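Local coordinates for hydrogenase expression/formation protein HypE (Desulfovibrio vulgaris subsp. vulgaris, PDB 2Z1U), which binds ATP and magnesium and acts in hydrogenase maturation, where HypE proteins probably help to make the cyanide ligands of the active-site iron, at residues 151-156 and 207-212; 165-170 and 278-283; 174-179 and 252-257; 188-193 and 259-264; 242-247 and 320-325. One frame throughout, in Å; residues are numbered along the deposited sequence.

Contact 1 of 5, residues 151-156 and 207-212; sequences ILVDPA and KLVLEV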
# COMPACT_ATOMS: atom_id res chain seq x y z
N ILE A 151 0.41 18.70 4.78
CA ILE A 151 1.67 19.45 4.82
C ILE A 151 1.50 20.71 5.67
O ILE A 151 0.49 21.42 5.57
CB ILE A 151 2.26 19.73 3.41
CG1 ILE A 151 2.76 18.41 2.80
CG2 ILE A 151 3.44 20.72 3.50
CD1 ILE A 151 2.94 18.42 1.32
N LEU A 152 2.49 20.94 6.55
CA LEU A 152 2.40 21.97 7.58
C LEU A 152 3.07 23.29 7.21
O LEU A 152 2.79 24.31 7.84
CB LEU A 152 2.99 21.46 8.91
CG LEU A 152 2.32 20.24 9.56
CD1 LEU A 152 3.23 19.66 10.63
CD2 LEU A 152 0.95 20.59 10.13
N VAL A 153 3.94 23.27 6.21
CA VAL A 153 4.73 24.46 5.86
C VAL A 153 5.00 24.59 4.37
O VAL A 153 5.04 23.59 3.65
CB VAL A 153 6.11 24.49 6.59
CG1 VAL A 153 5.96 24.90 8.03
CG2 VAL A 153 6.85 23.15 6.45
N ASP A 154 5.20 25.83 3.93
CA ASP A 154 5.65 26.12 2.57
C ASP A 154 6.74 27.19 2.62
O ASP A 154 6.50 28.28 3.15
CB ASP A 154 4.48 26.55 1.68
CG ASP A 154 4.78 26.38 0.20
OD1 ASP A 154 5.64 27.11 -0.34
OD2 ASP A 154 4.15 25.52 -0.45
N PRO A 155 7.95 26.89 2.09
CA PRO A 155 8.32 25.59 1.50
C PRO A 155 8.50 24.48 2.55
O PRO A 155 8.89 24.75 3.69
CB PRO A 155 9.66 25.90 0.81
CG PRO A 155 10.21 27.06 1.55
CD PRO A 155 9.05 27.87 2.02
N ALA A 156 8.22 23.25 2.13
CA ALA A 156 8.33 22.07 2.99
C ALA A 156 9.69 21.40 2.81
O ALA A 156 10.39 21.69 1.83
CB ALA A 156 7.20 21.10 2.67
N LYS A 207 6.90 19.87 15.82
CA LYS A 207 7.50 20.95 16.60
C LYS A 207 8.67 21.60 15.86
O LYS A 207 8.84 22.81 15.93
CB LYS A 207 7.94 20.51 18.00
CG LYS A 207 8.25 21.69 18.90
CD LYS A 207 8.66 21.28 20.30
CE LYS A 207 8.64 22.49 21.23
NZ LYS A 207 9.01 22.12 22.61
N LEU A 208 9.47 20.80 15.15
CA LEU A 208 10.57 21.33 14.35
C LEU A 208 10.05 22.31 13.31
O LEU A 208 10.55 23.43 13.19
CB LEU A 208 11.32 20.21 13.64
CG LEU A 208 12.33 19.38 14.43
CD1 LEU A 208 12.89 18.28 13.52
CD2 LEU A 208 13.46 20.24 15.02
N VAL A 209 9.05 21.87 12.56
CA VAL A 209 8.58 22.59 11.39
C VAL A 209 7.80 23.87 11.77
O VAL A 209 8.02 24.95 11.20
CB VAL A 209 7.83 21.59 10.46
CG1 VAL A 209 6.56 22.13 9.87
CG2 VAL A 209 8.81 21.01 9.40
N LEU A 210 6.96 23.76 12.80
CA LEU A 210 6.12 24.87 13.26
C LEU A 210 6.75 25.84 14.26
O LEU A 210 6.38 27.01 14.28
CB LEU A 210 4.80 24.35 13.82
CG LEU A 210 3.95 23.52 12.86
CD1 LEU A 210 2.77 22.94 13.61
CD2 LEU A 210 3.50 24.35 11.68
N GLU A 211 7.66 25.35 15.09
CA GLU A 211 8.25 26.20 16.14
C GLU A 211 9.68 26.64 15.86
O GLU A 211 10.05 27.76 16.19
CB GLU A 211 8.08 25.57 17.53
CG GLU A 211 6.60 25.38 17.88
CD GLU A 211 6.35 24.98 19.32
OE1 GLU A 211 5.65 23.97 19.53
OE2 GLU A 211 6.85 25.66 20.24
N VAL A 212 10.48 25.77 15.26
CA VAL A 212 11.86 26.13 14.90
C VAL A 212 11.85 26.81 13.52
O VAL A 212 12.37 27.93 13.38
CB VAL A 212 12.80 24.90 14.95
CG1 VAL A 212 14.22 25.27 14.49
CG2 VAL A 212 12.82 24.32 16.37
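V209 is the first residue of helix segment 207-212 to meet the loop 151-156, and it does so mostly with one methyl. Its CG1 lies 3.4 Å from CG1 of V153, closer than carbons usually come, and 3.6 Å from CG2 of the same residue. The V209 side chain is turned off a staggered position (chi1 138°), so this spot is packed hard and may be slightly strained. The other approach to V209 CG1 comes from L152, whose CB stands 3.8 Å away, and the methyl thus touches two consecutive loop residues. One step on, L210 leans in from the flank: with CG anti to the carbonyl carbon (chi1 -58°), its CD2 is brought to 4.0 Å from L152 CB and 3.9 Å from L152 O. No hydrogen bond crosses here; this is apolar packing between the loop leaving the N-terminal sheet and a helix of the C-terminal, AIR-synthase-like half. Toward V212 the helix widens into a pi-type turn, with weak bonds from V212 N to both K207 O and L208 O. The loop is held to the N-terminal half by backbone bonds from I151 to P50 and from L152 to G86, while L152 also packs on R88 of strand 87-99. Helix 202-212 is wedged between that loop and helix 280-291, on which K207, L208 and V212 rest.

Contact 2 of 5, residues 165-170 and 278-283; sequences GDAILI and LPEERA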
# COMPACT_ATOMS: atom_id res chain seq x y z
N GLY A 165 26.33 25.92 4.15
CA GLY A 165 26.22 26.51 5.48
C GLY A 165 25.22 25.84 6.42
O GLY A 165 25.21 26.13 7.62
N ASP A 166 24.39 24.95 5.87
CA ASP A 166 23.41 24.18 6.66
C ASP A 166 24.10 23.27 7.67
O ASP A 166 25.13 22.66 7.37
CB ASP A 166 22.53 23.33 5.76
CG ASP A 166 21.43 24.13 5.07
OD1 ASP A 166 21.28 25.35 5.32
OD2 ASP A 166 20.69 23.51 4.27
N ALA A 167 23.52 23.16 8.87
CA ALA A 167 23.96 22.16 9.83
C ALA A 167 23.29 20.83 9.50
O ALA A 167 22.18 20.79 8.96
CB ALA A 167 23.63 22.61 11.24
N ILE A 168 23.97 19.73 9.81
CA ILE A 168 23.39 18.39 9.66
C ILE A 168 23.26 17.84 11.05
O ILE A 168 24.26 17.72 11.77
CB ILE A 168 24.26 17.43 8.81
CG1 ILE A 168 24.56 18.03 7.43
CG2 ILE A 168 23.56 16.07 8.65
CD1 ILE A 168 25.60 17.23 6.61
N LEU A 169 22.01 17.60 11.45
CA LEU A 169 21.69 17.10 12.78
C LEU A 169 21.17 15.67 12.70
O LEU A 169 20.48 15.28 11.74
CB LEU A 169 20.63 17.99 13.46
CG LEU A 169 20.77 19.50 13.53
CD1 LEU A 169 19.56 20.07 14.29
CD2 LEU A 169 22.09 19.94 14.20
N ILE A 170 21.51 14.89 13.72
CA ILE A 170 20.95 13.55 13.87
C ILE A 170 20.14 13.51 15.15
O ILE A 170 20.49 14.18 16.15
CB ILE A 170 22.08 12.48 13.86
CG1 ILE A 170 21.53 11.10 13.50
CG2 ILE A 170 22.85 12.47 15.21
CD1 ILE A 170 21.02 10.97 12.05
N LEU A 278 19.19 22.15 8.06
CA LEU A 278 18.61 23.49 8.20
C LEU A 278 19.72 24.56 8.38
O LEU A 278 20.82 24.23 8.82
CB LEU A 278 17.64 23.51 9.40
CG LEU A 278 18.14 23.74 10.84
CD1 LEU A 278 16.93 23.83 11.74
CD2 LEU A 278 19.10 22.66 11.34
N PRO A 279 19.41 25.84 8.09
CA PRO A 279 20.41 26.90 8.28
C PRO A 279 21.03 26.92 9.68
O PRO A 279 20.38 26.56 10.67
CB PRO A 279 19.62 28.19 8.07
CG PRO A 279 18.50 27.80 7.19
CD PRO A 279 18.14 26.39 7.58
N GLU A 280 22.28 27.37 9.74
CA GLU A 280 23.06 27.40 10.97
C GLU A 280 22.37 28.10 12.14
O GLU A 280 22.45 27.61 13.27
CB GLU A 280 24.45 28.01 10.69
CG GLU A 280 25.42 28.05 11.87
CD GLU A 280 25.53 26.74 12.63
OE1 GLU A 280 25.50 26.77 13.88
OE2 GLU A 280 25.65 25.68 11.98
N GLU A 281 21.68 29.21 11.90
CA GLU A 281 21.13 30.01 13.01
C GLU A 281 19.91 29.38 13.70
O GLU A 281 19.50 29.81 14.78
CB GLU A 281 20.89 31.48 12.62
CG GLU A 281 19.52 31.80 12.00
CD GLU A 281 19.48 31.61 10.49
OE1 GLU A 281 20.48 31.13 9.90
OE2 GLU A 281 18.43 31.94 9.89
N ARG A 282 19.35 28.34 13.07
CA ARG A 282 18.26 27.56 13.65
C ARG A 282 18.73 26.23 14.23
O ARG A 282 17.93 25.51 14.84
CB ARG A 282 17.18 27.31 12.60
CG ARG A 282 16.02 28.28 12.64
CD ARG A 282 16.12 29.36 11.57
NE ARG A 282 14.84 29.52 10.88
CZ ARG A 282 13.88 30.38 11.24
NH1 ARG A 282 14.05 31.18 12.29
NH2 ARG A 282 12.76 30.43 10.54
N ALA A 283 20.01 25.91 14.04
CA ALA A 283 20.56 24.58 14.36
C ALA A 283 20.45 24.21 15.84
O ALA A 283 20.09 23.09 16.20
CB ALA A 283 22.01 24.47 13.90
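L278 O is gripped from two neighbouring residues of strand 167-170 and its approach: the N-H of A167 bonds to it at 2.9 Å, and the CA-H of D166 adds a weaker contact at 3.4 Å between D166 CA and L278 O. The return bond, L278 N to A167 O, is weak. A167 and L278 are therefore an antiparallel hydrogen-bonded pair in the mixed sheet of the C-terminal, AIR-synthase-like half, just where strand 275-278 turns through P279 into helix 280-291. At A167 the N-H...O angle is 145°, so the bond is somewhat bent, and the donor is tilted 20° from the carbonyl plane. Side chains of A167, L169 and L278 share the face of the sheet that this helix covers. A167 CB sits directly against A283 CB at 3.6 Å, two small groups that let helix and sheet come close. L278 carries its CG between backbone N and carbonyl carbon (chi1 85°), and from there CD2 reaches across to L169 CD1 at 4.0 Å. The carboxylate of D166 lies beside the P279 ring, but its OD2 is held by H216 ND1 and by R163 N. E280 bends back over the strand, CG anti to its backbone N and the chain folded at the next bond; OE2 comes 3.7 Å from A167 CB while it forms a salt bridge with R301. Further along the strand, L169 CD1 ends 3.6 Å from A283 O.

Contact 3 of 5, residues 174-179 and 252-257; sequences MGDHGL and ESVRNG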
# COMPACT_ATOMS: atom_id res chain seq x y z
N MET A 174 23.07 5.54 15.98
CA MET A 174 23.03 4.87 14.69
C MET A 174 23.33 3.38 14.82
O MET A 174 24.20 2.98 15.60
CB MET A 174 24.05 5.52 13.74
CG MET A 174 23.67 6.96 13.34
SD MET A 174 22.32 7.07 12.17
CE MET A 174 20.85 7.51 13.18
N GLY A 175 22.59 2.57 14.07
CA GLY A 175 22.92 1.16 13.88
C GLY A 175 22.13 0.17 14.72
O GLY A 175 22.20 -1.04 14.48
N ASP A 176 21.38 0.67 15.69
CA ASP A 176 20.66 -0.16 16.67
C ASP A 176 19.69 -1.17 16.07
O ASP A 176 19.81 -2.36 16.36
CB ASP A 176 19.93 0.73 17.68
CG ASP A 176 20.85 1.74 18.32
OD1 ASP A 176 21.26 1.52 19.47
OD2 ASP A 176 21.21 2.73 17.66
N HIS A 177 18.77 -0.70 15.23
CA HIS A 177 17.81 -1.59 14.59
C HIS A 177 18.49 -2.69 13.77
O HIS A 177 18.19 -3.88 13.96
CB HIS A 177 16.86 -0.83 13.68
CG HIS A 177 15.86 -1.72 13.00
ND1 HIS A 177 14.72 -2.15 13.62
CD2 HIS A 177 15.86 -2.28 11.77
CE1 HIS A 177 14.03 -2.93 12.80
NE2 HIS A 177 14.71 -3.03 11.67
N GLY A 178 19.35 -2.29 12.84
CA GLY A 178 20.06 -3.24 11.98
C GLY A 178 20.81 -4.30 12.76
O GLY A 178 20.73 -5.48 12.43
N LEU A 179 21.54 -3.89 13.79
CA LEU A 179 22.28 -4.83 14.63
C LEU A 179 21.34 -5.82 15.31
O LEU A 179 21.61 -7.01 15.32
CB LEU A 179 23.12 -4.10 15.68
CG LEU A 179 24.45 -4.68 16.15
CD1 LEU A 179 24.73 -4.29 17.59
CD2 LEU A 179 24.59 -6.19 15.97
N GLU A 252 28.26 2.11 22.60
CA GLU A 252 29.41 1.22 22.77
C GLU A 252 29.06 -0.23 22.42
O GLU A 252 29.78 -0.90 21.70
CB GLU A 252 29.96 1.32 24.20
CG GLU A 252 31.35 0.72 24.42
CD GLU A 252 31.78 0.77 25.88
OE1 GLU A 252 31.03 1.33 26.71
OE2 GLU A 252 32.87 0.24 26.21
N SER A 253 27.92 -0.69 22.95
CA SER A 253 27.41 -2.04 22.72
C SER A 253 27.07 -2.30 21.25
O SER A 253 27.22 -3.43 20.78
CB SER A 253 26.16 -2.25 23.58
OG SER A 253 25.13 -1.37 23.13
N VAL A 254 26.61 -1.27 20.55
CA VAL A 254 26.34 -1.36 19.10
C VAL A 254 27.66 -1.39 18.31
O VAL A 254 27.83 -2.23 17.42
CB VAL A 254 25.40 -0.22 18.62
CG1 VAL A 254 25.34 -0.16 17.09
CG2 VAL A 254 23.99 -0.39 19.22
N ARG A 255 28.60 -0.49 18.64
CA ARG A 255 29.94 -0.51 18.05
C ARG A 255 30.58 -1.88 18.18
O ARG A 255 31.09 -2.43 17.20
CB ARG A 255 30.86 0.54 18.68
CG ARG A 255 30.62 1.96 18.21
CD ARG A 255 31.81 2.89 18.45
NE ARG A 255 31.46 4.27 18.12
CZ ARG A 255 31.50 4.79 16.89
NH1 ARG A 255 31.86 4.04 15.85
NH2 ARG A 255 31.16 6.06 16.69
N ASN A 256 30.55 -2.42 19.40
CA ASN A 256 31.13 -3.73 19.71
C ASN A 256 30.43 -4.89 19.00
O ASN A 256 31.08 -5.82 18.53
CB ASN A 256 31.18 -3.96 21.22
CG ASN A 256 32.17 -3.04 21.91
OD1 ASN A 256 33.16 -2.59 21.31
ND2 ASN A 256 31.92 -2.76 23.19
N GLY A 257 29.10 -4.82 18.92
CA GLY A 257 28.34 -5.82 18.19
C GLY A 257 28.60 -5.74 16.70
O GLY A 257 28.64 -6.76 16.01
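V254 stands with CG1 anti to its backbone N (chi1 169°), which spreads its two methyls toward different parts of segment 174-179: CG1 to the turn before the helix, CG2 to D176. D176 answers with CG anti to its carbonyl carbon (chi1 -53°), and its side chain passes V254 at about a right angle. This is helix-to-helix packing in the C-terminal half, between the start of helix 176-184, with G175 at its N-cap, and helix 252-260. The V254 CG1 methyl lies 3.7 Å from M174 O and 4.0 Å from G175 C, against the bare backbone of the M174-G175 turn, where a CB on G175 would be tight against this methyl. Its sister CG2 is only 3.3 Å from D176 OD1. That carboxylate is held mainly through OD2, by S173 OG, with a long and weak ion pair from OD1 to R251. A turn further along, L179 points at the opposite helix and packs beside V254. The bare CA of G257 is what allows the leucine in so near the helix backbone. G175 N is bonded to N270 OD1, which helps hold the turn. The M174 side chain turns away from helix 252-260; it is about 9 Å from the side chain of D220, a magnesium ligand. L179 CD1 lies 3.7 Å from V254 CA and 4.0 Å from G257 CA.

Contact 4 of 5, residues 188-193 and 259-264; sequences LNFAAD and SFLGLD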
# COMPACT_ATOMS: atom_id res chain seq x y z
N LEU A 188 21.88 -14.40 18.73
CA LEU A 188 22.82 -13.68 19.59
C LEU A 188 22.21 -12.45 20.27
O LEU A 188 21.57 -11.63 19.62
CB LEU A 188 24.07 -13.26 18.80
CG LEU A 188 25.08 -14.32 18.36
CD1 LEU A 188 25.99 -13.75 17.28
CD2 LEU A 188 25.90 -14.87 19.53
N ASN A 189 22.42 -12.36 21.58
CA ASN A 189 22.11 -11.15 22.35
C ASN A 189 23.40 -10.55 22.88
O ASN A 189 24.04 -11.13 23.76
CB ASN A 189 21.16 -11.47 23.52
CG ASN A 189 19.72 -11.68 23.07
OD1 ASN A 189 19.15 -10.87 22.33
ND2 ASN A 189 19.11 -12.77 23.54
N PHE A 190 23.79 -9.40 22.32
CA PHE A 190 25.05 -8.73 22.69
C PHE A 190 24.97 -8.01 24.04
O PHE A 190 25.87 -8.14 24.88
CB PHE A 190 25.51 -7.75 21.61
CG PHE A 190 26.22 -8.40 20.46
CD1 PHE A 190 25.52 -8.77 19.31
CD2 PHE A 190 27.59 -8.64 20.52
CE1 PHE A 190 26.18 -9.38 18.25
CE2 PHE A 190 28.25 -9.25 19.46
CZ PHE A 190 27.54 -9.62 18.32
N ALA A 191 23.89 -7.26 24.22
CA ALA A 191 23.62 -6.55 25.46
C ALA A 191 22.12 -6.29 25.58
O ALA A 191 21.39 -6.37 24.58
CB ALA A 191 24.40 -5.23 25.52
N ALA A 192 21.66 -5.99 26.79
CA ALA A 192 20.28 -5.55 26.99
C ALA A 192 20.09 -4.22 26.25
O ALA A 192 18.98 -3.89 25.81
CB ALA A 192 20.01 -5.38 28.48
N ASP A 193 21.21 -3.52 26.09
CA ASP A 193 21.31 -2.19 25.49
C ASP A 193 20.95 -2.13 24.00
O ASP A 193 20.72 -1.05 23.45
CB ASP A 193 22.76 -1.70 25.68
CG ASP A 193 22.87 -0.19 25.75
OD1 ASP A 193 21.86 0.48 26.06
OD2 ASP A 193 23.96 0.33 25.49
N SER A 259 31.39 -4.64 15.17
CA SER A 259 32.75 -5.06 14.83
C SER A 259 32.92 -6.58 14.95
O SER A 259 33.68 -7.19 14.19
CB SER A 259 33.81 -4.27 15.62
OG SER A 259 33.72 -4.45 17.02
N PHE A 260 32.18 -7.19 15.88
CA PHE A 260 32.13 -8.64 16.06
C PHE A 260 31.47 -9.35 14.87
O PHE A 260 31.79 -10.49 14.57
CB PHE A 260 31.42 -8.98 17.37
CG PHE A 260 31.36 -10.45 17.69
CD1 PHE A 260 32.38 -11.06 18.42
CD2 PHE A 260 30.27 -11.23 17.29
CE1 PHE A 260 32.32 -12.43 18.72
CE2 PHE A 260 30.20 -12.58 17.59
CZ PHE A 260 31.23 -13.19 18.31
N LEU A 261 30.54 -8.66 14.21
CA LEU A 261 29.80 -9.22 13.06
C LEU A 261 30.26 -8.67 11.70
O LEU A 261 29.67 -9.00 10.67
CB LEU A 261 28.29 -8.99 13.23
CG LEU A 261 27.57 -9.73 14.35
CD1 LEU A 261 26.09 -9.37 14.36
CD2 LEU A 261 27.74 -11.24 14.23
N GLY A 262 31.30 -7.84 11.71
CA GLY A 262 31.85 -7.23 10.50
C GLY A 262 30.92 -6.22 9.83
O GLY A 262 30.97 -6.02 8.61
N LEU A 263 30.07 -5.58 10.64
CA LEU A 263 29.09 -4.61 10.16
C LEU A 263 29.54 -3.16 10.42
O LEU A 263 30.28 -2.88 11.35
CB LEU A 263 27.73 -4.86 10.83
CG LEU A 263 27.05 -6.24 10.75
CD1 LEU A 263 25.85 -6.32 11.69
CD2 LEU A 263 26.64 -6.59 9.33
N ASP A 264 29.06 -2.25 9.58
CA ASP A 264 29.37 -0.83 9.72
C ASP A 264 28.10 -0.11 10.18
O ASP A 264 27.11 -0.07 9.45
CB ASP A 264 29.87 -0.28 8.37
CG ASP A 264 30.39 1.14 8.45
OD1 ASP A 264 31.27 1.47 7.62
OD2 ASP A 264 29.96 1.93 9.33
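The backbones of F190 and F260 keep well apart, their CA atoms 9.7 Å from each other, and the chain past F260 leaves helix 252-260 through G262 with a positive phi. Side chains alone bridge the gap. The two phenyl rings meet obliquely, centroids 5.4 Å apart and planes turned by 76°. F260 comes to the edge of the F190 ring: its CD2 lies near that ring's plane, 3.3 Å from F190 CZ, with CB and CG following behind. F260 can lean over in this way because its CG is anti to the backbone N (chi1 -178°), carrying the ring out from the helix end. On the neighbouring residue, L261 brings CD1 to 3.9 Å from F190 CE1, and F190 thus meets F260 through CZ and CE2 and L261 through CE1. L188 closes the group more loosely, with CD1 at 4.3 Å from L261 CD2 and 4.4 Å from F260 CE2. F190 also touches S183, and L261 touches L179, both of helix 176-184. With no hydrogen bond across, the loop is held to the helix end by shape and by the burial of apolar surface at the surface of the C-terminal half.

Contact 5 of 5, residues 242-247 and 320-325; sequences HVLETA and VMETAL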
# COMPACT_ATOMS: atom_id res chain seq x y z
N HIS A 242 29.64 17.16 4.77
CA HIS A 242 30.83 16.93 5.59
C HIS A 242 30.40 16.51 6.99
O HIS A 242 29.65 17.21 7.65
CB HIS A 242 31.72 18.17 5.63
CG HIS A 242 32.51 18.39 4.37
ND1 HIS A 242 33.83 18.00 4.24
CD2 HIS A 242 32.15 18.93 3.18
CE1 HIS A 242 34.25 18.30 3.02
NE2 HIS A 242 33.26 18.86 2.36
N VAL A 243 30.89 15.36 7.44
CA VAL A 243 30.45 14.75 8.68
C VAL A 243 31.65 14.45 9.58
O VAL A 243 32.74 14.17 9.08
CB VAL A 243 29.60 13.49 8.37
CG1 VAL A 243 29.76 12.41 9.45
CG2 VAL A 243 28.12 13.89 8.25
N LEU A 244 31.47 14.57 10.90
CA LEU A 244 32.56 14.32 11.85
C LEU A 244 32.34 12.97 12.54
O LEU A 244 31.35 12.80 13.28
CB LEU A 244 32.64 15.45 12.89
CG LEU A 244 33.84 15.46 13.85
CD1 LEU A 244 35.20 15.57 13.12
CD2 LEU A 244 33.69 16.58 14.88
N GLU A 245 33.26 12.02 12.32
CA GLU A 245 33.06 10.64 12.83
C GLU A 245 32.73 10.58 14.33
O GLU A 245 31.83 9.85 14.74
CB GLU A 245 34.26 9.72 12.53
CG GLU A 245 33.99 8.24 12.86
CD GLU A 245 35.09 7.30 12.38
OE1 GLU A 245 36.25 7.70 12.38
OE2 GLU A 245 34.80 6.15 12.02
N THR A 246 33.49 11.33 15.12
CA THR A 246 33.36 11.31 16.57
C THR A 246 32.02 11.87 17.04
O THR A 246 31.61 11.57 18.15
CB THR A 246 34.50 12.07 17.30
OG1 THR A 246 34.60 13.42 16.81
CG2 THR A 246 35.84 11.35 17.16
N ALA A 247 31.37 12.67 16.20
CA ALA A 247 30.09 13.31 16.52
C ALA A 247 28.88 12.44 16.19
O ALA A 247 27.77 12.71 16.69
CB ALA A 247 29.97 14.69 15.83
N VAL A 320 31.81 13.26 2.75
CA VAL A 320 33.12 13.08 3.36
C VAL A 320 33.15 13.21 4.88
O VAL A 320 32.70 14.22 5.46
CB VAL A 320 34.26 13.86 2.62
CG1 VAL A 320 33.71 14.95 1.68
CG2 VAL A 320 35.34 14.39 3.57
N MET A 321 33.66 12.16 5.51
CA MET A 321 33.71 12.09 6.96
C MET A 321 35.11 12.39 7.42
O MET A 321 36.08 11.73 6.98
CB MET A 321 33.28 10.69 7.44
CG MET A 321 33.17 10.56 8.96
SD MET A 321 32.33 9.05 9.50
CE MET A 321 33.54 7.79 9.12
N GLU A 322 35.24 13.41 8.27
CA GLU A 322 36.49 13.60 8.99
C GLU A 322 36.55 12.51 10.06
O GLU A 322 35.69 12.40 10.93
CB GLU A 322 36.61 14.98 9.63
CG GLU A 322 37.90 15.11 10.41
CD GLU A 322 38.08 16.45 11.08
OE1 GLU A 322 37.40 17.41 10.67
OE2 GLU A 322 38.90 16.53 12.02
N THR A 323 37.59 11.69 9.94
CA THR A 323 37.78 10.48 10.71
C THR A 323 38.24 10.80 12.15
O THR A 323 38.78 11.88 12.40
CB THR A 323 38.80 9.66 9.91
OG1 THR A 323 38.10 8.75 9.01
CG2 THR A 323 39.79 8.94 10.77
N ALA A 324 38.04 9.86 13.09
CA ALA A 324 38.51 10.03 14.49
C ALA A 324 40.02 10.08 14.61
O ALA A 324 40.56 10.58 15.61
CB ALA A 324 37.97 8.90 15.36
N LEU A 325 40.71 9.55 13.60
CA LEU A 325 42.16 9.54 13.61
C LEU A 325 42.78 10.82 13.05
O LEU A 325 43.99 10.98 13.10
CB LEU A 325 42.71 8.31 12.86
CG LEU A 325 42.03 6.95 13.10
CD1 LEU A 325 42.78 5.86 12.28
CD2 LEU A 325 42.04 6.59 14.59
O HOH W 1 36.04 12.65 13.82
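The E245 side chain crosses M321 at a slant and ends on the backbone amide of A324. Strands 240-244 and 319-322 lie parallel here, 30° apart in direction, near one edge of the mixed sheet of the C-terminal half, and E245 begins where the first of them curls into a 3-10 turn. Its CB rests 3.4 Å from E322 O and 3.7 Å from M321 SD. CG comes next, 3.8 Å from M321 CE, and CD keeps the same methyl at 3.6 Å. CG is anti to the backbone N (chi1 -172°) and the chain stays extended beyond it, which carries the carboxylate past M321. OE2 stays near M321 CE, while OE1 takes a hydrogen bond of 2.9 Å from A324 N, a nearly straight one at 166°, on its anti lone pair. The main chain of E245 is tied as well, with its N bonded to E322 O; further up the ladder V243 N pairs with V320 O, and E322 N with V243 O. On the face shared by H242 and L244, CG1 of V320 packs over the imidazole, 4.0 Å from the centroid in a CH-pi contact, and L244 CD1 sits over the flat face of the E322 carboxylate, 3.6 Å from its CD. Backbone bonds of L244 to I302 and of M321 to R329 join the pair to the strands on either side. Water 1 bridges the two segments, donating to E322 O at 2.9 Å and accepting from T246 N.

From the N terminus, contact 1 opens first: the loop after strand 141-151 waits for helix 202-212, so the N-terminal sheet is tied to the C-terminal half. Before it closes, contacts 2, 3 and 4 have opened, and it crosses all three. Contact 2 spans 165 to 283 and encloses contacts 3 and 4, which cross each other and share helix 252-260, packing it on helix 176-184 and the following loop. Contact 5 opens at 242, after contact 1 has closed, and crosses contacts 2, 3 and 4. Contacts 2 and 5 lie in the same seven-stranded sheet, touching through I168 and H242, while V212 packs on L278 and R282 between contacts 1 and 2.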